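PDB 5CL2: sporulation-control protein spo0M from Bacillus subtilis, which controls the expression of spo0A and is required for cells to pass the morphological stage 0 of sporulation. Local coordinates for residues 131-136 with 228-233; 93-98 with 191-196. All blocks are in the same frame, centred on the assembly; numbering follows the deposited sequence.

Overall arrangement
From the N terminus the chain first builds two sheets consistent with an arrestin-like family, and the loop 93-98 lies between their strands 84-92 and 106-114. Next comes helix 132-143, whose N-terminal end, with its cap H131, makes up 131-136, and then the five-stranded antiparallel sheet that includes 185-191 and 195-202. Contact 2 closes a long loop there, bringing 191-196 back to 93-98 and joining the two parts of the chain. Contact 1 closes its own loop later, where 228-233 returns to 131-136. The two loops cross, because the segments alternate in sequence. The centres of the two contacts lie about 11 Å apart, and W133 packs against G195 while F228 pairs with L196 on neighbouring strands.

Contact 1 (131-136 with 228-233); sequences HPWIEN and FSQSEL
W133, in the first turn of helix 132-143, meets L233 and Q230, so the N-terminal turn of one helix packs against the short helix 230-234 beside the five-stranded sheet. The first helix is capped by H131, whose ND1 accepts from W133 N at 3.1 Å. The imidazole is thereby held by the helix it caps, and its CE1 lies 3.3 Å above the plane of the W133 indole, toward the rim and on the face opposite L233.

W133 and L233 share most of the contact almost equally. With CG beside the backbone N (chi1 -56°), the indole of W133 extends toward the second segment, where L233, with Q230 CA toward the rim, covers one face. L233 CB stands over the five-membered ring in a CH-pi contact, while L233 CD1 drops onto the other half of the indole, 3.6 Å from W133 CE3. The extended side chain of Q230 passes the benzo edge, with CG 3.5 Å from W133 CZ2, and its amide is turned 54° from the indole plane. The polar end of Q230 is engaged further out, NE2 with E234 and OE1 with Q222 of the second subunit. Strands 185-191 and 195-202 supply L191 and L196 as further neighbours of W133.

The second helix has a cap of its own. S229 and E232 form a capping box, in which S229 N donates to E232 OE1 at 3.1 Å; S229 OG also accepts a weak bond from S231 N.

N136, one turn after P132, supplies the polar link between the segments. Its ND2, tilted from the carbonyl plane, donates to L233 O at 2.8 Å with an N-H...O angle of 155°.

Contact 2 (93-98 with 191-196); sequences LPLDTP and LDEDGL
L191, at the end of strand 185-191, meets L95 in the loop that follows strand 84-92, and the hairpin turn joining strands 185-191 and 195-202 thereby rests against the N-terminal sheets. The two leucine side chains cross at about a right angle, with L191 CD2 4.0 Å from L95 CD2. The L191 backbone joins in as well, its O lying 3.5 Å from L95 CB.

At D192 the main chain itself becomes the surface that L95 touches: L95 CD1 sits 3.5 Å from D192 C and nearly as close to the following amide nitrogen. The carboxylate of D192 takes no part in this apolar contact. Its OD1 accepts from D194 N at 3.2 Å, which makes an Asx turn, and also forms a salt bridge with R227. D192 N donates to G195 O, a backbone bond that closes the turn.

E193 folds back over the same leucine. The bend at chi2 (-81°) brings its CD within 3.8 Å of L95 CD1, so this methyl touches both the D192-E193 peptide and the glutamate chain.

L95 is presented by a type I turn from P94 to T97, in which P94 O accepts from both T97 N and T97 OG1; the hydroxyl bond measures 2.9 Å. L95 N in turn donates to Q160 of the second subunit, which also packs against P94.

Around the pair, P94 and T97 pack against L49 of strand 40-57 and I68 of strand 60-79, and D96 makes a salt bridge with R162. On the other segment, L196 packs against I134 of helix 132-143 and L191 against H131 just before that helix.

Contact 1 (131-136 with 228-233)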
loop_
_atom_site.group_PDB
_atom_site.type_symbol
_atom_site.label_atom_id
_atom_site.label_comp_id
_atom_site.label_asym_id
_atom_site.label_seq_id
_atom_site.Cartn_x
_atom_site.Cartn_y
_atom_site.Cartn_z
ATOM N N HIS A 131 14.503 10.471 7.344
ATOM C CA HIS A 131 14.028 10.343 8.700
ATOM C C HIS A 131 15.191 9.802 9.532
ATOM O O HIS A 131 15.968 8.976 9.048
ATOM C CB HIS A 131 12.807 9.416 8.708
ATOM C CG HIS A 131 12.228 9.143 10.056
ATOM N ND1 HIS A 131 12.831 8.296 10.966
ATOM C CD2 HIS A 131 11.067 9.536 10.627
ATOM C CE1 HIS A 131 12.083 8.213 12.049
ATOM N NE2 HIS A 131 11.004 8.958 11.869
ATOM N N PRO A 132 15.323 10.273 10.777
ATOM C CA PRO A 132 16.428 9.908 11.674
ATOM C C PRO A 132 16.743 8.406 11.770
ATOM O O PRO A 132 17.922 8.076 11.793
ATOM C CB PRO A 132 15.954 10.436 13.025
ATOM C CG PRO A 132 15.150 11.665 12.660
ATOM C CD PRO A 132 14.468 11.333 11.350
ATOM N N TRP A 133 15.749 7.525 11.855
ATOM C CA TRP A 133 16.036 6.084 11.872
ATOM C C TRP A 133 16.752 5.655 10.599
ATOM O O TRP A 133 17.684 4.842 10.648
ATOM C CB TRP A 133 14.768 5.251 12.021
ATOM C CG TRP A 133 13.922 5.565 13.224
ATOM C CD1 TRP A 133 14.299 6.237 14.349
ATOM C CD2 TRP A 133 12.557 5.190 13.419
ATOM N NE1 TRP A 133 13.247 6.313 15.228
ATOM C CE2 TRP A 133 12.163 5.682 14.678
ATOM C CE3 TRP A 133 11.622 4.505 12.639
ATOM C CZ2 TRP A 133 10.875 5.505 15.179
ATOM C CZ3 TRP A 133 10.338 4.336 13.134
ATOM C CH2 TRP A 133 9.978 4.828 14.394
ATOM N N ILE A 134 16.295 6.177 9.457
ATOM C CA ILE A 134 16.906 5.852 8.176
ATOM C C ILE A 134 18.314 6.413 8.144
ATOM O O ILE A 134 19.234 5.759 7.666
ATOM C CB ILE A 134 16.115 6.390 6.983
ATOM C CG1 ILE A 134 14.790 5.647 6.832
ATOM C CG2 ILE A 134 16.925 6.244 5.693
ATOM C CD1 ILE A 134 13.914 6.199 5.682
ATOM N N GLU A 135 18.488 7.627 8.652
ATOM C CA GLU A 135 19.810 8.241 8.664
ATOM C C GLU A 135 20.766 7.465 9.585
ATOM O O GLU A 135 21.969 7.376 9.320
ATOM C CB GLU A 135 19.700 9.701 9.100
ATOM C CG GLU A 135 20.966 10.514 8.911
ATOM C CD GLU A 135 20.669 12.002 8.793
ATOM O OE1 GLU A 135 19.756 12.498 9.502
ATOM O OE2 GLU A 135 21.339 12.678 7.984
ATOM N N ASN A 136 20.213 6.862 10.633
ATOM C CA ASN A 136 20.970 5.968 11.493
ATOM C C ASN A 136 21.414 4.747 10.707
ATOM O O ASN A 136 22.580 4.350 10.786
ATOM C CB ASN A 136 20.145 5.528 12.714
ATOM C CG ASN A 136 19.991 6.625 13.761
ATOM O OD1 ASN A 136 20.553 7.713 13.634
ATOM N ND2 ASN A 136 19.203 6.345 14.793
ATOM N N PHE A 228 13.102 -3.865 12.034
ATOM C CA PHE A 228 13.683 -3.226 13.213
ATOM C C PHE A 228 12.628 -2.378 13.914
ATOM O O PHE A 228 11.796 -1.733 13.257
ATOM C CB PHE A 228 14.852 -2.306 12.834
ATOM C CG PHE A 228 16.029 -3.012 12.212
ATOM C CD1 PHE A 228 15.946 -3.549 10.933
ATOM C CD2 PHE A 228 17.238 -3.080 12.882
ATOM C CE1 PHE A 228 17.040 -4.182 10.365
ATOM C CE2 PHE A 228 18.331 -3.711 12.310
ATOM C CZ PHE A 228 18.229 -4.256 11.055
ATOM N N SER A 229 12.679 -2.327 15.239
ATOM C CA SER A 229 11.755 -1.469 15.968
ATOM C C SER A 229 12.417 -0.144 16.240
ATOM O O SER A 229 13.599 0.024 15.967
ATOM C CB SER A 229 11.355 -2.091 17.294
ATOM O OG SER A 229 12.389 -1.857 18.238
ATOM N N GLN A 230 11.660 0.774 16.831
ATOM C CA GLN A 230 12.175 2.092 17.189
ATOM C C GLN A 230 13.394 2.025 18.124
ATOM O O GLN A 230 14.378 2.745 17.918
ATOM C CB GLN A 230 11.075 2.918 17.847
ATOM C CG GLN A 230 11.539 4.255 18.395
ATOM C CD GLN A 230 10.377 5.177 18.766
ATOM O OE1 GLN A 230 9.237 4.728 18.922
ATOM N NE2 GLN A 230 10.665 6.470 18.902
ATOM N N SER A 231 13.319 1.174 19.151
ATOM C CA SER A 231 14.401 1.077 20.137
ATOM C C SER A 231 15.710 0.665 19.464
ATOM O O SER A 231 16.759 1.269 19.700
ATOM C CB SER A 231 14.071 0.049 21.240
ATOM O OG SER A 231 12.768 0.230 21.771
ATOM N N GLU A 232 15.633 -0.373 18.636
ATOM C CA GLU A 232 16.797 -0.857 17.927
ATOM C C GLU A 232 17.375 0.236 17.017
ATOM O O GLU A 232 18.596 0.440 16.966
ATOM C CB GLU A 232 16.442 -2.112 17.120
ATOM C CG GLU A 232 15.618 -3.131 17.902
ATOM C CD GLU A 232 15.336 -4.405 17.122
ATOM O OE1 GLU A 232 14.174 -4.603 16.705
ATOM O OE2 GLU A 232 16.274 -5.212 16.931
ATOM N N LEU A 233 16.500 0.957 16.317
ATOM C CA LEU A 233 16.951 1.970 15.369
ATOM C C LEU A 233 17.617 3.133 16.077
ATOM O O LEU A 233 18.522 3.762 15.527
ATOM C CB LEU A 233 15.780 2.478 14.518
ATOM C CG LEU A 233 15.234 1.452 13.528
ATOM C CD1 LEU A 233 13.785 1.728 13.209
ATOM C CD2 LEU A 233 16.079 1.435 12.264
#

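Contact 2 (93-98 with 191-196)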
loop_
_atom_site.group_PDB
_atom_site.type_symbol
_atom_site.label_atom_id
_atom_site.label_comp_id
_atom_site.label_asym_id
_atom_site.label_seq_id
_atom_site.Cartn_x
_atom_site.Cartn_y
_atom_site.Cartn_z
ATOM N N LEU A 93 2.913 14.637 5.439
ATOM C CA LEU A 93 3.757 13.916 4.493
ATOM C C LEU A 93 3.675 12.430 4.809
ATOM O O LEU A 93 4.088 12.008 5.895
ATOM C CB LEU A 93 5.194 14.407 4.603
ATOM C CG LEU A 93 6.045 14.607 3.356
ATOM C CD1 LEU A 93 5.507 15.747 2.545
ATOM C CD2 LEU A 93 7.501 14.856 3.735
ATOM N N PRO A 94 3.147 11.631 3.867
ATOM C CA PRO A 94 3.040 10.171 4.060
ATOM C C PRO A 94 4.396 9.556 4.405
ATOM O O PRO A 94 5.417 10.102 3.999
ATOM C CB PRO A 94 2.535 9.661 2.707
ATOM C CG PRO A 94 1.799 10.875 2.112
ATOM C CD PRO A 94 2.557 12.094 2.593
ATOM N N LEU A 95 4.412 8.465 5.162
ATOM C CA LEU A 95 5.677 7.844 5.564
ATOM C C LEU A 95 6.428 7.164 4.417
ATOM O O LEU A 95 7.623 6.857 4.547
ATOM C CB LEU A 95 5.432 6.832 6.686
ATOM C CG LEU A 95 5.031 7.469 8.019
ATOM C CD1 LEU A 95 4.839 6.428 9.132
ATOM C CD2 LEU A 95 6.086 8.484 8.414
ATOM N N ASP A 96 5.750 6.909 3.303
ATOM C CA ASP A 96 6.428 6.300 2.151
ATOM C C ASP A 96 6.904 7.369 1.138
ATOM O O ASP A 96 7.289 7.024 0.020
ATOM C CB ASP A 96 5.532 5.253 1.459
ATOM C CG ASP A 96 4.121 5.780 1.223
ATOM O OD1 ASP A 96 3.906 6.954 1.577
ATOM O OD2 ASP A 96 3.250 5.065 0.659
ATOM N N THR A 97 6.810 8.656 1.492
ATOM C CA THR A 97 7.413 9.719 0.679
ATOM C C THR A 97 8.918 9.483 0.526
ATOM O O THR A 97 9.621 9.351 1.530
ATOM C CB THR A 97 7.204 11.118 1.314
ATOM O OG1 THR A 97 5.810 11.373 1.478
ATOM C CG2 THR A 97 7.818 12.213 0.453
ATOM N N PRO A 98 9.428 9.477 -0.719
ATOM C CA PRO A 98 10.850 9.189 -0.927
ATOM C C PRO A 98 11.708 10.341 -0.438
ATOM O O PRO A 98 11.236 11.483 -0.357
ATOM C CB PRO A 98 10.980 9.077 -2.445
ATOM C CG PRO A 98 9.584 9.231 -2.994
ATOM C CD PRO A 98 8.789 9.917 -1.964
ATOM N N LEU A 191 9.153 2.567 5.881
ATOM C CA LEU A 191 9.009 3.269 7.134
ATOM C C LEU A 191 7.565 3.255 7.572
ATOM O O LEU A 191 6.674 3.557 6.783
ATOM C CB LEU A 191 9.506 4.697 6.988
ATOM C CG LEU A 191 9.394 5.554 8.237
ATOM C CD1 LEU A 191 10.332 5.006 9.284
ATOM C CD2 LEU A 191 9.739 6.979 7.894
ATOM N N ASP A 192 7.332 2.886 8.824
ATOM C CA ASP A 192 6.014 3.004 9.427
ATOM C C ASP A 192 6.161 3.682 10.786
ATOM O O ASP A 192 7.257 4.144 11.141
ATOM C CB ASP A 192 5.313 1.638 9.514
ATOM C CG ASP A 192 6.132 0.587 10.283
ATOM O OD1 ASP A 192 6.026 0.537 11.525
ATOM O OD2 ASP A 192 6.882 -0.187 9.633
ATOM N N GLU A 193 5.049 3.793 11.510
ATOM C CA GLU A 193 4.994 4.548 12.762
ATOM C C GLU A 193 5.770 3.894 13.919
ATOM O O GLU A 193 6.297 4.579 14.797
ATOM C CB GLU A 193 3.527 4.743 13.179
ATOM C CG GLU A 193 2.637 5.497 12.170
ATOM C CD GLU A 193 2.798 7.009 12.240
ATOM O OE1 GLU A 193 3.678 7.477 12.997
ATOM O OE2 GLU A 193 2.024 7.731 11.559
ATOM N N ASP A 194 5.798 2.567 13.948
ATOM C CA ASP A 194 6.411 1.856 15.081
ATOM C C ASP A 194 7.820 1.352 14.842
ATOM O O ASP A 194 8.445 0.801 15.737
ATOM C CB ASP A 194 5.523 0.689 15.498
ATOM C CG ASP A 194 4.125 1.146 15.817
ATOM O OD1 ASP A 194 3.973 1.856 16.839
ATOM O OD2 ASP A 194 3.196 0.804 15.046
ATOM N N GLY A 195 8.330 1.577 13.645
ATOM C CA GLY A 195 9.630 1.066 13.294
ATOM C C GLY A 195 9.872 1.109 11.805
ATOM O O GLY A 195 9.255 1.887 11.060
ATOM N N LEU A 196 10.784 0.260 11.368
ATOM C CA LEU A 196 11.280 0.338 10.011
ATOM C C LEU A 196 11.624 -1.053 9.484
ATOM O O LEU A 196 12.230 -1.858 10.196
ATOM C CB LEU A 196 12.488 1.260 9.999
ATOM C CG LEU A 196 13.178 1.621 8.708
ATOM C CD1 LEU A 196 13.742 3.007 8.834
ATOM C CD2 LEU A 196 14.275 0.626 8.511
#